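Local coordinates for protein lactococcal phage P2 ORF15 (Lactococcus phage p2, PDB 2WZP) that probably serves as the distal tail (Dit) protein of a lactococcal siphophage, a structural component of the baseplate at the tail tip, at residues L235-D246 with I302-L312. Numbering follows the deposited sequence.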
loop_
_atom_site.group_PDB
_atom_site.type_symbol
_atom_site.label_atom_id
_atom_site.label_comp_id
_atom_site.label_asym_id
_atom_site.label_seq_id
_atom_site.Cartn_x
_atom_site.Cartn_y
_atom_site.Cartn_z
ATOM N N LEU M 235 62.205 28.644 -30.667
ATOM C CA LEU M 235 63.548 28.247 -31.066
ATOM C C LEU M 235 63.651 26.779 -31.426
ATOM O O LEU M 235 63.084 25.912 -30.742
ATOM C CB LEU M 235 64.576 28.593 -29.971
ATOM C CG LEU M 235 64.654 30.049 -29.503
ATOM C CD1 LEU M 235 65.567 30.181 -28.313
ATOM C CD2 LEU M 235 65.078 30.971 -30.631
ATOM N N PRO M 236 64.411 26.473 -32.495
ATOM C CA PRO M 236 64.583 25.068 -32.876
ATOM C C PRO M 236 65.673 24.411 -32.021
ATOM O O PRO M 236 66.571 25.090 -31.526
ATOM C CB PRO M 236 65.004 25.161 -34.360
ATOM C CG PRO M 236 65.037 26.637 -34.707
ATOM C CD PRO M 236 65.155 27.356 -33.414
ATOM N N LYS M 237 65.646 23.077 -31.903
ATOM C CA LYS M 237 66.648 22.300 -31.143
ATOM C C LYS M 237 66.484 22.547 -29.628
ATOM O O LYS M 237 67.412 22.280 -28.855
ATOM C CB LYS M 237 68.125 22.658 -31.567
ATOM C CG LYS M 237 68.489 22.596 -33.054
ATOM C CD LYS M 237 69.949 23.004 -33.269
ATOM C CE LYS M 237 70.246 23.339 -34.714
ATOM N NZ LYS M 237 71.547 24.049 -34.870
ATOM N N THR M 238 65.320 23.073 -29.215
ATOM C CA THR M 238 65.024 23.423 -27.827
ATOM C C THR M 238 63.657 22.841 -27.446
ATOM O O THR M 238 62.701 23.035 -28.202
ATOM C CB THR M 238 65.054 24.966 -27.683
ATOM O OG1 THR M 238 66.267 25.448 -28.240
ATOM C CG2 THR M 238 64.915 25.460 -26.236
ATOM N N PRO M 239 63.518 22.187 -26.267
ATOM C CA PRO M 239 62.191 21.709 -25.851
ATOM C C PRO M 239 61.168 22.824 -25.694
ATOM O O PRO M 239 61.509 23.954 -25.341
ATOM C CB PRO M 239 62.454 20.998 -24.513
ATOM C CG PRO M 239 63.753 21.391 -24.087
ATOM C CD PRO M 239 64.544 21.844 -25.263
ATOM N N ALA M 240 59.921 22.503 -26.007
ATOM C CA ALA M 240 58.790 23.421 -25.957
ATOM C C ALA M 240 57.585 22.781 -25.273
ATOM O O ALA M 240 57.397 21.555 -25.297
ATOM C CB ALA M 240 58.408 23.853 -27.361
ATOM N N GLY M 241 56.784 23.632 -24.664
ATOM C CA GLY M 241 55.558 23.232 -24.008
ATOM C C GLY M 241 55.089 24.314 -23.080
ATOM O O GLY M 241 55.296 25.495 -23.355
ATOM N N VAL M 242 54.493 23.913 -21.958
ATOM C CA VAL M 242 53.945 24.792 -20.922
ATOM C C VAL M 242 54.259 24.243 -19.530
ATOM O O VAL M 242 54.345 23.029 -19.360
ATOM C CB VAL M 242 52.405 24.991 -21.087
ATOM C CG1 VAL M 242 52.073 25.766 -22.360
ATOM C CG2 VAL M 242 51.643 23.657 -21.042
ATOM N N ARG M 243 54.399 25.134 -18.533
ATOM C CA ARG M 243 54.586 24.738 -17.130
ATOM C C ARG M 243 53.567 25.389 -16.216
ATOM O O ARG M 243 53.073 26.482 -16.518
ATOM C CB ARG M 243 56.012 24.944 -16.627
ATOM C CG ARG M 243 56.435 26.384 -16.416
ATOM C CD ARG M 243 57.881 26.362 -16.029
ATOM N NE ARG M 243 58.324 27.640 -15.496
ATOM C CZ ARG M 243 59.036 27.788 -14.391
ATOM N NH1 ARG M 243 59.385 26.728 -13.670
ATOM N NH2 ARG M 243 59.413 28.992 -13.997
ATOM N N PHE M 244 53.251 24.717 -15.100
ATOM C CA PHE M 244 52.256 25.178 -14.150
ATOM C C PHE M 244 52.921 25.407 -12.835
ATOM O O PHE M 244 53.666 24.553 -12.359
ATOM C CB PHE M 244 51.114 24.153 -14.012
ATOM C CG PHE M 244 50.224 24.083 -15.230
ATOM C CD1 PHE M 244 49.067 24.848 -15.307
ATOM C CD2 PHE M 244 50.553 23.265 -16.307
ATOM C CE1 PHE M 244 48.264 24.809 -16.447
ATOM C CE2 PHE M 244 49.763 23.245 -17.455
ATOM C CZ PHE M 244 48.623 24.017 -17.520
ATOM N N LEU M 245 52.630 26.560 -12.239
ATOM C CA LEU M 245 53.170 27.002 -10.963
ATOM C C LEU M 245 52.047 27.185 -9.953
ATOM O O LEU M 245 50.991 27.708 -10.304
ATOM C CB LEU M 245 53.910 28.347 -11.146
ATOM C CG LEU M 245 54.831 28.553 -12.368
ATOM C CD1 LEU M 245 55.318 29.955 -12.389
ATOM C CD2 LEU M 245 56.069 27.664 -12.314
ATOM N N ASP M 246 52.286 26.798 -8.695
ATOM C CA ASP M 246 51.320 26.959 -7.605
ATOM C C ASP M 246 51.270 28.420 -7.113
ATOM O O ASP M 246 51.998 29.272 -7.636
ATOM C CB ASP M 246 51.605 25.968 -6.455
ATOM C CG ASP M 246 52.934 26.130 -5.719
ATOM O OD1 ASP M 246 53.277 25.236 -4.908
ATOM O OD2 ASP M 246 53.612 27.172 -5.921
ATOM N N ILE M 302 45.215 20.676 -12.309
ATOM C CA ILE M 302 45.632 22.069 -12.363
ATOM C C ILE M 302 45.168 22.844 -11.126
ATOM O O ILE M 302 43.965 22.975 -10.870
ATOM C CB ILE M 302 45.233 22.733 -13.715
ATOM C CG1 ILE M 302 45.697 21.916 -14.966
ATOM C CG2 ILE M 302 45.636 24.180 -13.786
ATOM C CD1 ILE M 302 47.162 21.319 -15.035
ATOM N N GLU M 303 46.144 23.359 -10.374
ATOM C CA GLU M 303 45.938 24.132 -9.158
ATOM C C GLU M 303 45.910 25.620 -9.480
ATOM O O GLU M 303 46.352 26.052 -10.552
ATOM C CB GLU M 303 47.092 23.871 -8.158
ATOM C CG GLU M 303 47.232 22.444 -7.651
ATOM C CD GLU M 303 46.014 21.850 -6.962
ATOM O OE1 GLU M 303 45.675 20.682 -7.271
ATOM O OE2 GLU M 303 45.397 22.542 -6.118
ATOM N N LYS M 304 45.452 26.411 -8.507
ATOM C CA LYS M 304 45.483 27.869 -8.579
ATOM C C LYS M 304 46.948 28.285 -8.612
ATOM O O LYS M 304 47.804 27.665 -7.979
ATOM C CB LYS M 304 44.764 28.505 -7.375
ATOM C CG LYS M 304 43.235 28.377 -7.450
ATOM C CD LYS M 304 42.544 29.021 -6.251
ATOM C CE LYS M 304 41.122 28.516 -6.081
ATOM N NZ LYS M 304 40.499 28.996 -4.815
ATOM N N GLY M 305 47.226 29.286 -9.411
ATOM C CA GLY M 305 48.563 29.800 -9.624
ATOM C C GLY M 305 48.638 30.323 -11.028
ATOM O O GLY M 305 47.736 31.052 -11.468
ATOM N N GLN M 306 49.668 29.912 -11.766
ATOM C CA GLN M 306 49.794 30.367 -13.155
ATOM C C GLN M 306 50.497 29.432 -14.096
ATOM O O GLN M 306 51.361 28.659 -13.675
ATOM C CB GLN M 306 50.415 31.761 -13.246
ATOM C CG GLN M 306 51.773 31.919 -12.624
ATOM C CD GLN M 306 52.115 33.377 -12.450
ATOM O OE1 GLN M 306 53.296 33.755 -12.512
ATOM N NE2 GLN M 306 51.098 34.228 -12.232
ATOM N N MET M 307 50.137 29.534 -15.390
ATOM C CA MET M 307 50.789 28.766 -16.438
ATOM C C MET M 307 51.729 29.681 -17.245
ATOM O O MET M 307 51.336 30.771 -17.685
ATOM C CB MET M 307 49.794 28.057 -17.380
ATOM C CG MET M 307 50.462 27.163 -18.378
ATOM S SD MET M 307 49.319 26.656 -19.636
ATOM C CE MET M 307 49.492 28.004 -20.806
ATOM N N GLU M 308 52.961 29.200 -17.448
ATOM C CA GLU M 308 53.947 29.887 -18.252
ATOM C C GLU M 308 54.213 29.056 -19.481
ATOM O O GLU M 308 54.023 27.839 -19.466
ATOM C CB GLU M 308 55.246 30.097 -17.459
ATOM C CG GLU M 308 55.098 31.105 -16.321
ATOM C CD GLU M 308 56.368 31.378 -15.548
ATOM O OE1 GLU M 308 56.352 32.284 -14.682
ATOM O OE2 GLU M 308 57.372 30.662 -15.787
ATOM N N LEU M 309 54.613 29.713 -20.562
ATOM C CA LEU M 309 54.968 29.055 -21.807
ATOM C C LEU M 309 56.438 28.637 -21.723
ATOM O O LEU M 309 57.213 29.255 -20.994
ATOM C CB LEU M 309 54.788 30.013 -22.992
ATOM C CG LEU M 309 53.455 30.730 -23.180
ATOM C CD1 LEU M 309 53.480 31.587 -24.453
ATOM C CD2 LEU M 309 52.277 29.756 -23.197
ATOM N N ILE M 310 56.813 27.568 -22.418
ATOM C CA ILE M 310 58.204 27.130 -22.500
ATOM C C ILE M 310 58.558 27.142 -23.971
ATOM O O ILE M 310 58.029 26.327 -24.741
ATOM C CB ILE M 310 58.532 25.775 -21.821
ATOM C CG1 ILE M 310 58.274 25.853 -20.298
ATOM C CG2 ILE M 310 60.004 25.365 -22.146
ATOM C CD1 ILE M 310 58.154 24.662 -19.681
ATOM N N ASN M 311 59.405 28.116 -24.363
ATOM C CA ASN M 311 59.898 28.283 -25.719
ATOM C C ASN M 311 58.769 28.354 -26.745
ATOM O O ASN M 311 58.832 27.711 -27.787
ATOM C CB ASN M 311 60.949 27.209 -26.043
ATOM C CG ASN M 311 61.565 27.334 -27.385
ATOM O OD1 ASN M 311 61.720 28.434 -27.906
ATOM N ND2 ASN M 311 61.859 26.205 -28.002
ATOM N N LEU M 312 57.733 29.162 -26.451
ATOM C CA LEU M 312 56.609 29.340 -27.374
ATOM C C LEU M 312 56.469 30.791 -27.698
ATOM O O LEU M 312 56.637 31.645 -26.814
ATOM C CB LEU M 312 55.258 28.832 -26.817
ATOM C CG LEU M 312 55.164 27.406 -26.259
ATOM C CD1 LEU M 312 53.772 27.146 -25.725
ATOM C CD2 LEU M 312 55.502 26.363 -27.331
HETATM O O HOH W 1 48.603 26.426 -11.720
#
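Met307 sends CG anti to its backbone N (chi1 -175°), which carries the thioether chain across the Phe244 ring, itself set anti to its carbonyl carbon (chi1 -71°). Met307 CG lies over one ring face, displaced toward the rim, and its sulfur continues obliquely past the far end, with SD 3.5 Å from Phe244 CZ, a Met-aromatic contact. Ile302 closes the opposite face by CH-pi packing, its CD1 almost on the ring normal at 3.8 Å from the Phe244 centroid. The phenyl group is thereby held between the Ile302 side chain and the thioether chain of Met307. Beyond the sulfur, Met307 CE rests on Val242 CG1.

Residues 240-246 and 305-310 are the two central strands of an antiparallel four-stranded sheet in the Dit C-terminal domain, flanked by strands 218-220 and 251-257. Hydrogen-bonded pairs at Gly241-Ile310, Arg243-Glu308 and Leu245-Gln306 fix the register, and Trp218 and Ile220 add to the packing around Phe244.

The other sheet face carries the charged pair Arg243 and Glu308 beside Leu245, Gln306 and Ile310. Arg243 and Glu308 run alongside each other and form a salt bridge, NE and NH2 of Arg243 both donating to Glu308 OE2, each at 3.2 Å, from the same side of a carboxylate turned 56° from the guanidinium plane. Leu245 CD2 covers one guanidinium face, while Arg243 NH1 makes a second salt bridge with Glu251.

Just past the end of strand 305-310, beside the loop that leads into strand 240-246, the Asn311 amide crosses the Leu235 side chain at about a right angle and pairs with the backbone of Leu235: Leu235 N donates to Asn311 OD1 (2.8 Å), and Asn311 ND2 returns a bond to Leu235 O at 3.0 Å, lying in the amide plane. These two nearly straight bonds hold the amide's rotation, and Asn311 ND2 adds a weak bond to Thr238 O.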